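PDB 6GZW: Dye type peroxidase A, which probably uses hydrogen peroxide to oxidise dyes and other substrates at a heme, as a member of the dye-decolourising (DyP-type) peroxidase family. Local coordinates for residues G246-S256 with A261-K271; A175-D183 with R227-E235. One frame throughout, in Å; residues are numbered along the deposited sequence.

Contact 2 comes first along the chain: its segments, 175-183 and 227-235, both precede the two loop segments of contact 1, 246-256 and 261-271, so the contacts run in series. All four segments belong to the C-terminal half of the DyP-type peroxidase, and the centres of the two contacts are about 18 Å apart. Contact 2 ties a loop beside the heme to the end of strand 219-228, in the eight-stranded antiparallel sheet, and to helix 230-233; contact 1 fastens two parts of the long loop between helices 238-245 and 285-288. They meet directly, the R176 guanidinium reaching the carbonyls of K249 and S250. Both contribute residues to the heme pocket and both touch the second subunit.

Contact 1 of 2, residues G246-S256 with A261-K271; sequences GRRKSDGAPLS and ATESTEMDLEK
R247 leaves its loop toward 261-271 as an extended chain, CG beside the backbone N (chi1 -73°) and straight from there to NE. CB, CG and CD carry the head across, and the contacts begin at NE, which lies 4.1 Å from M267 CE, the methyl that covers one face of the guanidinium. NH1 donates to G252 O at 3.0 Å, in the guanidinium plane, and weakly to E263 O. NH2 reaches T265 O through a water, so the planar, many-handed head of an arginine stitches backbone carbonyls of both segments together beside the heme, which R247 also touches.

P254 lies against the second segment, its CG 3.3 Å from T265 O and its CB against M267 CA and CG; a rigid ring suits a surface made largely of backbone. S256 OG accepts an almost straight bond from D268 N (3.0 Å, 176°), while K271 stretches out to place NZ 3.1 Å from S256 O. Within 246-256, R248 clasps the D251 carboxylate side-on in a salt bridge, NH2 to OD2 at 2.8 Å and NE to OD1. A253 N reaches OD1 from the face opposite to NE, forming an Asx turn that shapes the loop.

Both segments belong to the long loop after helix 238-245, whose E242 touches R248 and L255, while helix 285-288 brings A286 against R247 and M267.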
loop_
_atom_site.group_PDB
_atom_site.type_symbol
_atom_site.label_atom_id
_atom_site.label_comp_id
_atom_site.label_asym_id
_atom_site.label_seq_id
_atom_site.Cartn_x
_atom_site.Cartn_y
_atom_site.Cartn_z
ATOM N N GLY A 246 23.064 -14.333 9.939
ATOM C CA GLY A 246 23.281 -15.540 10.753
ATOM C C GLY A 246 22.155 -16.567 10.715
ATOM O O GLY A 246 22.139 -17.546 11.494
ATOM N N ARG A 247 21.209 -16.369 9.789
ATOM C CA ARG A 247 20.102 -17.271 9.571
ATOM C C ARG A 247 19.878 -17.436 8.067
ATOM O O ARG A 247 20.179 -16.540 7.281
ATOM C CB ARG A 247 18.815 -16.730 10.200
ATOM C CG ARG A 247 18.802 -16.818 11.707
ATOM C CD ARG A 247 17.614 -16.135 12.354
ATOM N NE ARG A 247 17.606 -16.297 13.815
ATOM C CZ ARG A 247 17.212 -17.405 14.460
ATOM N NH1 ARG A 247 16.803 -18.477 13.804
ATOM N NH2 ARG A 247 17.209 -17.425 15.807
ATOM N N ARG A 248 19.382 -18.599 7.674
ATOM C CA ARG A 248 19.148 -18.921 6.289
ATOM C C ARG A 248 17.929 -18.175 5.759
ATOM O O ARG A 248 16.943 -17.977 6.475
ATOM C CB ARG A 248 18.906 -20.425 6.121
ATOM C CG ARG A 248 20.051 -21.297 6.615
ATOM C CD ARG A 248 19.984 -22.702 6.032
ATOM N NE ARG A 248 18.918 -23.537 6.605
ATOM C CZ ARG A 248 19.098 -24.570 7.438
ATOM N NH1 ARG A 248 20.321 -24.921 7.861
ATOM N NH2 ARG A 248 18.043 -25.273 7.854
ATOM N N LYS A 249 17.985 -17.806 4.487
ATOM C CA LYS A 249 16.863 -17.121 3.838
ATOM C C LYS A 249 15.724 -18.091 3.547
ATOM O O LYS A 249 14.550 -17.705 3.662
ATOM C CB LYS A 249 17.300 -16.417 2.550
ATOM C CG LYS A 249 18.346 -15.333 2.770
ATOM C CD LYS A 249 18.532 -14.419 1.557
ATOM C CE LYS A 249 17.499 -13.318 1.491
ATOM N NZ LYS A 249 17.567 -12.611 0.195
ATOM N N SER A 250 16.046 -19.325 3.168
ATOM C CA SER A 250 14.997 -20.275 2.774
ATOM C C SER A 250 13.966 -20.514 3.897
ATOM O O SER A 250 12.758 -20.452 3.678
ATOM C CB SER A 250 15.611 -21.606 2.325
ATOM O OG SER A 250 16.492 -22.116 3.308
ATOM N N ASP A 251 14.478 -20.817 5.086
ATOM C CA ASP A 251 13.639 -21.295 6.203
ATOM C C ASP A 251 13.850 -20.565 7.527
ATOM O O ASP A 251 13.186 -20.885 8.514
ATOM C CB ASP A 251 13.847 -22.807 6.375
ATOM C CG ASP A 251 15.264 -23.179 6.825
ATOM O OD1 ASP A 251 16.143 -22.304 6.972
ATOM O OD2 ASP A 251 15.520 -24.388 7.020
ATOM N N GLY A 252 14.756 -19.590 7.555
ATOM C CA GLY A 252 15.033 -18.833 8.774
ATOM C C GLY A 252 15.794 -19.555 9.853
ATOM O O GLY A 252 15.935 -19.031 10.947
ATOM N N ALA A 253 16.369 -20.715 9.543
ATOM C CA ALA A 253 17.110 -21.485 10.563
ATOM C C ALA A 253 18.448 -20.814 10.863
ATOM O O ALA A 253 19.052 -20.191 9.991
ATOM C CB ALA A 253 17.353 -22.896 10.066
ATOM N N PRO A 254 18.948 -20.969 12.108
ATOM C CA PRO A 254 20.306 -20.516 12.380
ATOM C C PRO A 254 21.295 -21.247 11.491
ATOM O O PRO A 254 21.064 -22.424 11.163
ATOM C CB PRO A 254 20.530 -20.881 13.858
ATOM C CG PRO A 254 19.484 -21.873 14.180
ATOM C CD PRO A 254 18.317 -21.619 13.265
ATOM N N LEU A 255 22.347 -20.555 11.057
ATOM C CA LEU A 255 23.348 -21.170 10.175
ATOM C C LEU A 255 24.041 -22.363 10.856
ATOM O O LEU A 255 24.517 -23.260 10.188
ATOM C CB LEU A 255 24.414 -20.165 9.714
ATOM C CG LEU A 255 23.992 -18.975 8.867
ATOM C CD1 LEU A 255 25.242 -18.212 8.403
ATOM C CD2 LEU A 255 23.169 -19.458 7.703
ATOM N N SER A 256 24.064 -22.350 12.176
ATOM C CA SER A 256 24.569 -23.469 12.979
ATOM C C SER A 256 23.717 -24.729 12.893
ATOM O O SER A 256 24.141 -25.788 13.335
ATOM C CB SER A 256 24.680 -23.041 14.437
ATOM O OG SER A 256 23.419 -22.574 14.964
ATOM N N ALA A 261 17.219 -28.484 10.589
ATOM C CA ALA A 261 16.897 -27.350 11.453
ATOM C C ALA A 261 15.844 -26.489 10.775
ATOM O O ALA A 261 15.794 -26.421 9.551
ATOM C CB ALA A 261 18.138 -26.520 11.722
ATOM N N THR A 262 15.043 -25.814 11.584
ATOM C CA THR A 262 14.053 -24.832 11.119
ATOM C C THR A 262 14.268 -23.517 11.858
ATOM O O THR A 262 15.176 -23.392 12.665
ATOM C CB THR A 262 12.633 -25.370 11.380
ATOM O OG1 THR A 262 12.393 -25.466 12.793
ATOM C CG2 THR A 262 12.463 -26.753 10.720
ATOM N N GLU A 263 13.407 -22.522 11.606
ATOM C CA GLU A 263 13.549 -21.224 12.244
ATOM C C GLU A 263 13.608 -21.271 13.780
ATOM O O GLU A 263 14.336 -20.479 14.377
ATOM C CB GLU A 263 12.428 -20.262 11.776
ATOM C CG GLU A 263 11.063 -20.610 12.325
ATOM C CD GLU A 263 9.950 -19.681 11.854
ATOM O OE1 GLU A 263 10.135 -18.444 11.829
ATOM O OE2 GLU A 263 8.858 -20.224 11.580
ATOM N N SER A 264 12.898 -22.218 14.403
ATOM C CA SER A 264 12.834 -22.329 15.860
ATOM C C SER A 264 14.003 -23.077 16.463
ATOM O O SER A 264 14.156 -23.065 17.668
ATOM C CB SER A 264 11.545 -23.042 16.291
ATOM O OG SER A 264 11.496 -24.377 15.780
ATOM N N THR A 265 14.806 -23.745 15.651
ATOM C CA THR A 265 15.952 -24.475 16.177
ATOM C C THR A 265 16.864 -23.499 16.929
ATOM O O THR A 265 17.172 -22.391 16.450
ATOM C CB THR A 265 16.711 -25.155 15.043
ATOM O OG1 THR A 265 15.884 -26.155 14.451
ATOM C CG2 THR A 265 18.021 -25.830 15.551
ATOM N N GLU A 266 17.311 -23.895 18.114
ATOM C CA GLU A 266 18.123 -22.992 18.933
ATOM C C GLU A 266 19.488 -22.760 18.254
ATOM O O GLU A 266 20.126 -23.706 17.741
ATOM C CB GLU A 266 18.326 -23.572 20.347
ATOM C CG GLU A 266 17.102 -23.496 21.262
ATOM C CD GLU A 266 16.689 -22.090 21.625
ATOM O OE1 GLU A 266 17.525 -21.153 21.578
ATOM O OE2 GLU A 266 15.506 -21.922 21.957
ATOM N N MET A 267 19.921 -21.504 18.224
ATOM C CA MET A 267 21.204 -21.110 17.632
ATOM C C MET A 267 22.346 -21.592 18.532
ATOM O O MET A 267 22.235 -21.518 19.754
ATOM C CB MET A 267 21.278 -19.591 17.519
ATOM C CG MET A 267 22.428 -19.063 16.687
ATOM S SD MET A 267 22.449 -17.242 16.613
ATOM C CE MET A 267 21.368 -17.048 15.188
ATOM N N ASP A 268 23.412 -22.101 17.914
ATOM C CA ASP A 268 24.614 -22.466 18.640
ATOM C C ASP A 268 25.683 -21.397 18.345
ATOM O O ASP A 268 26.231 -21.327 17.251
ATOM C CB ASP A 268 25.069 -23.860 18.210
ATOM C CG ASP A 268 26.273 -24.347 18.984
ATOM O OD1 ASP A 268 27.021 -23.524 19.537
ATOM O OD2 ASP A 268 26.478 -25.574 19.000
ATOM N N LEU A 269 25.948 -20.579 19.350
ATOM C CA LEU A 269 26.810 -19.410 19.239
ATOM C C LEU A 269 28.300 -19.763 19.293
ATOM O O LEU A 269 29.139 -18.914 18.999
ATOM C CB LEU A 269 26.487 -18.436 20.349
ATOM C CG LEU A 269 25.068 -17.862 20.328
ATOM C CD1 LEU A 269 24.730 -17.207 21.663
ATOM C CD2 LEU A 269 24.926 -16.865 19.206
ATOM N N GLU A 270 28.624 -20.984 19.708
ATOM C CA GLU A 270 30.036 -21.417 19.796
ATOM C C GLU A 270 30.489 -22.303 18.634
ATOM O O GLU A 270 31.705 -22.519 18.469
ATOM C CB GLU A 270 30.301 -22.120 21.141
ATOM C CG GLU A 270 30.439 -21.187 22.344
ATOM C CD GLU A 270 29.128 -20.622 22.850
ATOM O OE1 GLU A 270 28.186 -21.408 23.081
ATOM O OE2 GLU A 270 29.043 -19.385 23.041
ATOM N N LYS A 271 29.558 -22.801 17.824
ATOM C CA LYS A 271 29.876 -23.779 16.781
ATOM C C LYS A 271 30.811 -23.198 15.747
ATOM O O LYS A 271 30.580 -22.090 15.235
ATOM C CB LYS A 271 28.633 -24.277 16.072
ATOM C CG LYS A 271 28.885 -25.482 15.184
ATOM C CD LYS A 271 27.576 -26.061 14.674
ATOM C CE LYS A 271 27.789 -27.300 13.831
ATOM N NZ LYS A 271 26.636 -27.523 12.920
HETATM O O HOH W 1 16.410 -19.774 17.249
HETATM O O HOH W 2 11.546 -22.854 9.397
HETATM O O HOH W 3 25.820 -25.634 10.675
HETATM O O HOH W 4 21.758 -24.522 15.663
#

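Contact 2 of 2, residues A175-D183 with R227-E235; sequences ARNLMGQVD and RMLLDDWEE. With HEM (protoporphyrin IX containing Fe), chain C.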
loop_
_atom_site.group_PDB
_atom_site.type_symbol
_atom_site.label_atom_id
_atom_site.label_comp_id
_atom_site.label_asym_id
_atom_site.label_seq_id
_atom_site.Cartn_x
_atom_site.Cartn_y
_atom_site.Cartn_z
ATOM N N ALA A 175 6.552 -13.785 8.841
ATOM C CA ALA A 175 6.633 -12.758 7.799
ATOM C C ALA A 175 8.013 -12.701 7.134
ATOM O O ALA A 175 8.986 -13.213 7.660
ATOM C CB ALA A 175 6.308 -11.409 8.423
ATOM N N ARG A 176 8.081 -12.074 5.973
ATOM C CA ARG A 176 9.322 -11.691 5.346
ATOM C C ARG A 176 9.402 -10.181 5.230
ATOM O O ARG A 176 8.372 -9.474 5.313
ATOM C CB ARG A 176 9.465 -12.354 3.979
ATOM C CG ARG A 176 9.725 -13.851 4.082
ATOM C CD ARG A 176 9.951 -14.506 2.725
ATOM N NE ARG A 176 10.110 -15.945 2.904
ATOM C CZ ARG A 176 11.264 -16.558 3.134
ATOM N NH1 ARG A 176 12.423 -15.909 3.084
ATOM N NH2 ARG A 176 11.265 -17.872 3.319
ATOM N N ASN A 177 10.615 -9.676 4.994
ATOM C CA ASN A 177 10.861 -8.256 4.754
ATOM C C ASN A 177 11.387 -8.080 3.305
ATOM O O ASN A 177 11.523 -9.064 2.551
ATOM C CB ASN A 177 11.786 -7.679 5.825
ATOM C CG ASN A 177 13.157 -8.315 5.796
ATOM O OD1 ASN A 177 13.626 -8.693 4.724
ATOM N ND2 ASN A 177 13.805 -8.445 6.961
ATOM N N LEU A 178 11.698 -6.846 2.918
ATOM C CA LEU A 178 12.050 -6.583 1.519
ATOM C C LEU A 178 13.502 -6.966 1.201
ATOM O O LEU A 178 13.909 -6.924 0.059
ATOM C CB LEU A 178 11.752 -5.136 1.168
ATOM C CG LEU A 178 10.287 -4.636 1.305
ATOM C CD1 LEU A 178 10.190 -3.215 0.744
ATOM C CD2 LEU A 178 9.384 -5.612 0.587
ATOM N N MET A 179 14.289 -7.346 2.200
ATOM C CA MET A 179 15.561 -8.045 1.944
ATOM C C MET A 179 15.363 -9.547 1.692
ATOM O O MET A 179 16.351 -10.280 1.418
ATOM C CB MET A 179 16.528 -7.792 3.123
ATOM C CG MET A 179 17.217 -6.430 3.025
ATOM S SD MET A 179 18.139 -6.079 4.526
ATOM C CE MET A 179 19.319 -4.929 3.869
ATOM N N GLY A 180 14.128 -10.035 1.805
ATOM C CA GLY A 180 13.821 -11.433 1.554
ATOM C C GLY A 180 14.084 -12.352 2.740
ATOM O O GLY A 180 13.949 -13.571 2.623
ATOM N N GLN A 181 14.369 -11.755 3.881
ATOM C CA GLN A 181 14.603 -12.515 5.098
ATOM C C GLN A 181 13.313 -12.944 5.800
ATOM O O GLN A 181 12.346 -12.187 5.833
ATOM C CB GLN A 181 15.451 -11.689 6.072
ATOM C CG GLN A 181 16.837 -11.350 5.548
ATOM C CD GLN A 181 17.376 -9.970 5.925
ATOM O OE1 GLN A 181 16.681 -9.165 6.563
ATOM N NE2 GLN A 181 18.605 -9.674 5.478
ATOM N N VAL A 182 13.333 -14.110 6.442
ATOM C CA VAL A 182 12.348 -14.437 7.458
ATOM C C VAL A 182 12.544 -13.430 8.588
ATOM O O VAL A 182 13.657 -13.257 9.081
ATOM C CB VAL A 182 12.504 -15.884 7.965
ATOM C CG1 VAL A 182 11.529 -16.185 9.097
ATOM C CG2 VAL A 182 12.313 -16.882 6.830
ATOM N N ASP A 183 11.481 -12.749 8.999
ATOM C CA ASP A 183 11.597 -11.668 9.978
ATOM C C ASP A 183 10.450 -11.779 11.006
ATOM O O ASP A 183 9.266 -11.603 10.674
ATOM C CB ASP A 183 11.579 -10.305 9.256
ATOM C CG ASP A 183 12.046 -9.150 10.124
ATOM O OD1 ASP A 183 11.941 -9.234 11.378
ATOM O OD2 ASP A 183 12.564 -8.142 9.577
ATOM N N ARG A 227 15.727 2.701 5.602
ATOM C CA ARG A 227 15.793 2.416 4.201
ATOM C C ARG A 227 16.691 1.233 3.988
ATOM O O ARG A 227 17.721 1.098 4.643
ATOM C CB ARG A 227 16.327 3.616 3.411
ATOM C CG ARG A 227 16.408 3.364 1.906
ATOM C CD ARG A 227 16.395 4.654 1.114
ATOM N NE ARG A 227 17.611 5.453 1.304
ATOM C CZ ARG A 227 18.721 5.324 0.592
ATOM N NH1 ARG A 227 18.846 4.392 -0.343
ATOM N NH2 ARG A 227 19.735 6.147 0.828
ATOM N N MET A 228 16.270 0.328 3.137
ATOM C CA MET A 228 17.135 -0.767 2.754
ATOM C C MET A 228 17.903 -0.388 1.504
ATOM O O MET A 228 17.328 0.008 0.531
ATOM C CB MET A 228 16.343 -2.043 2.528
ATOM C CG MET A 228 15.754 -2.630 3.800
ATOM S SD MET A 228 14.470 -3.834 3.428
ATOM C CE MET A 228 14.439 -4.681 4.995
ATOM N N LEU A 229 19.221 -0.565 1.520
ATOM C CA LEU A 229 20.062 -0.259 0.368
ATOM C C LEU A 229 20.014 -1.473 -0.549
ATOM O O LEU A 229 20.996 -2.186 -0.744
ATOM C CB LEU A 229 21.511 0.073 0.809
ATOM C CG LEU A 229 21.618 1.271 1.767
ATOM C CD1 LEU A 229 23.074 1.624 2.024
ATOM C CD2 LEU A 229 20.880 2.498 1.283
ATOM N N LEU A 230 18.862 -1.620 -1.200
ATOM C CA LEU A 230 18.579 -2.803 -1.998
ATOM C C LEU A 230 19.501 -2.940 -3.213
ATOM O O LEU A 230 19.841 -4.060 -3.628
ATOM C CB LEU A 230 17.109 -2.788 -2.444
ATOM C CG LEU A 230 16.061 -2.906 -1.336
ATOM C CD1 LEU A 230 14.684 -2.821 -1.947
ATOM C CD2 LEU A 230 16.207 -4.206 -0.533
ATOM N N ASP A 231 19.931 -1.798 -3.770
ATOM C CA ASP A 231 20.848 -1.818 -4.931
ATOM C C ASP A 231 22.154 -2.516 -4.545
ATOM O O ASP A 231 22.701 -3.272 -5.335
ATOM C CB ASP A 231 21.133 -0.405 -5.473
ATOM C CG ASP A 231 19.954 0.205 -6.222
ATOM O OD1 ASP A 231 19.015 -0.530 -6.579
ATOM O OD2 ASP A 231 19.969 1.437 -6.454
ATOM N N ASP A 232 22.651 -2.283 -3.328
ATOM C CA ASP A 232 23.870 -2.962 -2.886
ATOM C C ASP A 232 23.556 -4.346 -2.359
ATOM O O ASP A 232 24.290 -5.294 -2.613
ATOM C CB ASP A 232 24.570 -2.167 -1.777
ATOM C CG ASP A 232 24.976 -0.776 -2.214
ATOM O OD1 ASP A 232 25.395 -0.571 -3.365
ATOM O OD2 ASP A 232 24.830 0.130 -1.390
ATOM N N TRP A 233 22.478 -4.471 -1.583
ATOM C CA TRP A 233 22.113 -5.771 -0.975
ATOM C C TRP A 233 21.927 -6.877 -2.015
ATOM O O TRP A 233 22.363 -8.013 -1.837
ATOM C CB TRP A 233 20.825 -5.600 -0.151
ATOM C CG TRP A 233 20.274 -6.856 0.404
ATOM C CD1 TRP A 233 19.158 -7.528 -0.008
ATOM C CD2 TRP A 233 20.806 -7.598 1.511
ATOM N NE1 TRP A 233 18.953 -8.642 0.773
ATOM C CE2 TRP A 233 19.949 -8.724 1.708
ATOM C CE3 TRP A 233 21.898 -7.422 2.361
ATOM C CZ2 TRP A 233 20.176 -9.683 2.699
ATOM C CZ3 TRP A 233 22.125 -8.421 3.382
ATOM C CH2 TRP A 233 21.258 -9.505 3.528
ATOM N N GLU A 234 21.252 -6.531 -3.101
ATOM C CA GLU A 234 20.886 -7.518 -4.130
ATOM C C GLU A 234 22.021 -7.831 -5.075
ATOM O O GLU A 234 21.863 -8.660 -5.957
ATOM C CB GLU A 234 19.613 -7.055 -4.855
ATOM C CG GLU A 234 18.453 -7.041 -3.868
ATOM C CD GLU A 234 17.193 -6.355 -4.332
ATOM O OE1 GLU A 234 17.144 -5.844 -5.463
ATOM O OE2 GLU A 234 16.219 -6.325 -3.529
ATOM N N GLU A 235 23.189 -7.231 -4.845
ATOM C CA GLU A 235 24.399 -7.652 -5.560
ATOM C C GLU A 235 25.231 -8.654 -4.747
ATOM O O GLU A 235 26.287 -9.069 -5.196
ATOM C CB GLU A 235 25.224 -6.417 -5.946
ATOM C CG GLU A 235 24.537 -5.549 -6.994
ATOM C CD GLU A 235 24.487 -6.173 -8.381
ATOM O OE1 GLU A 235 25.509 -6.704 -8.866
ATOM O OE2 GLU A 235 23.424 -6.134 -9.025
HETATM C CHA HEM C . 16.228 -10.315 14.474
HETATM C CHB HEM C . 16.321 -8.168 10.136
HETATM C CHC HEM C . 16.774 -3.867 12.348
HETATM C CHD HEM C . 16.676 -6.018 16.651
HETATM C C1A HEM C . 16.216 -10.110 13.119
HETATM C C2A HEM C . 16.167 -11.151 12.145
HETATM C C3A HEM C . 16.197 -10.536 10.936
HETATM C C4A HEM C . 16.272 -9.121 11.157
HETATM C CMA HEM C . 16.133 -11.176 9.570
HETATM C CAA HEM C . 16.109 -12.652 12.396
HETATM C CBA HEM C . 14.730 -13.282 12.517
HETATM C CGA HEM C . 14.035 -12.846 13.763
HETATM O O1A HEM C . 14.243 -13.390 14.881
HETATM O O2A HEM C . 13.221 -11.880 13.713
HETATM C C1B HEM C . 16.429 -6.785 10.371
HETATM C C2B HEM C . 16.419 -5.795 9.346
HETATM C C3B HEM C . 16.551 -4.574 9.929
HETATM C C4B HEM C . 16.630 -4.848 11.397
HETATM C CMB HEM C . 16.331 -6.066 7.875
HETATM C CAB HEM C . 16.510 -3.225 9.327
HETATM C CBB HEM C . 15.890 -2.933 8.196
HETATM C C1C HEM C . 16.838 -4.065 13.710
HETATM C C2C HEM C . 16.988 -3.030 14.669
HETATM C C3C HEM C . 16.977 -3.652 15.906
HETATM C C4C HEM C . 16.782 -5.061 15.676
HETATM C CMC HEM C . 17.165 -1.564 14.420
HETATM C CAC HEM C . 17.162 -3.080 17.261
HETATM C CBC HEM C . 17.777 -1.933 17.588
HETATM C C1D HEM C . 16.479 -7.370 16.344
HETATM C C2D HEM C . 16.302 -8.347 17.435
HETATM C C3D HEM C . 16.180 -9.550 16.841
HETATM C C4D HEM C . 16.283 -9.278 15.378
HETATM C CMD HEM C . 16.232 -8.058 18.931
HETATM C CAD HEM C . 15.984 -10.878 17.555
HETATM C CBD HEM C . 17.310 -11.484 18.027
HETATM C CGD HEM C . 17.067 -12.752 18.786
HETATM O O1D HEM C . 17.122 -13.870 18.200
HETATM O O2D HEM C . 16.784 -12.682 19.999
HETATM N NA HEM C . 16.380 -8.876 12.507
HETATM N NB HEM C . 16.582 -6.175 11.553
HETATM N NC HEM C . 16.776 -5.275 14.315
HETATM N ND HEM C . 16.555 -7.968 15.142
HETATM FE FE HEM C . 16.599 -7.110 13.408
HETATM O O HOH W 5 13.565 -6.359 -2.818
HETATM O O HOH W 6 16.235 -8.029 -1.504
HETATM O O HOH W 7 14.635 -6.841 13.447
#
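M179 lies over one face of the W233 indole, the two side chains crossing at about a right angle. Its CG sits 3.7 Å from the centroid of the five-membered ring, a CH-pi contact, and SD lies 4.3 Å from the centroid of the six-membered ring, over the same face, a Met-aromatic contact. With CG beside the backbone N (chi1 -80°), the flexible thioether can spread over both rings, CE resting near the CD2-CE3 bond. The same tryptophan is held by its rim: NE1 donates to M179 O at 3.1 Å, in the carbonyl plane and on a lone pair. K249 NZ is a second donor to that oxygen. Q181 brings NE2 to 3.2 Å from W233 CZ2, its amide plane nearly perpendicular to the ring.

In 175-183 the chain makes a type I turn from N177 to G180, the positive phi of G180 suiting glycine. It packs against the place where strand 219-228 of the ferredoxin-like DyP fold gives way to helix 230-233. M228, at the strand's end, sets SD against the turn, 3.8 Å from L178 CB, and sends CE on to the heme methyl CMB.

N177 organises the heme side. Its ND2 donates to D183 OD2 (2.9 Å) and to Q181 OE1 (3.0 Å), a job for an amide with two N-H groups; OD1 takes the backbone N of Q181 and, weakly, that of M179. D183 OD1 pairs with R301. The iron carries a water at 2.0 Å. On the helix side, E234 OE1 forms a salt bridge with R143 of the second subunit.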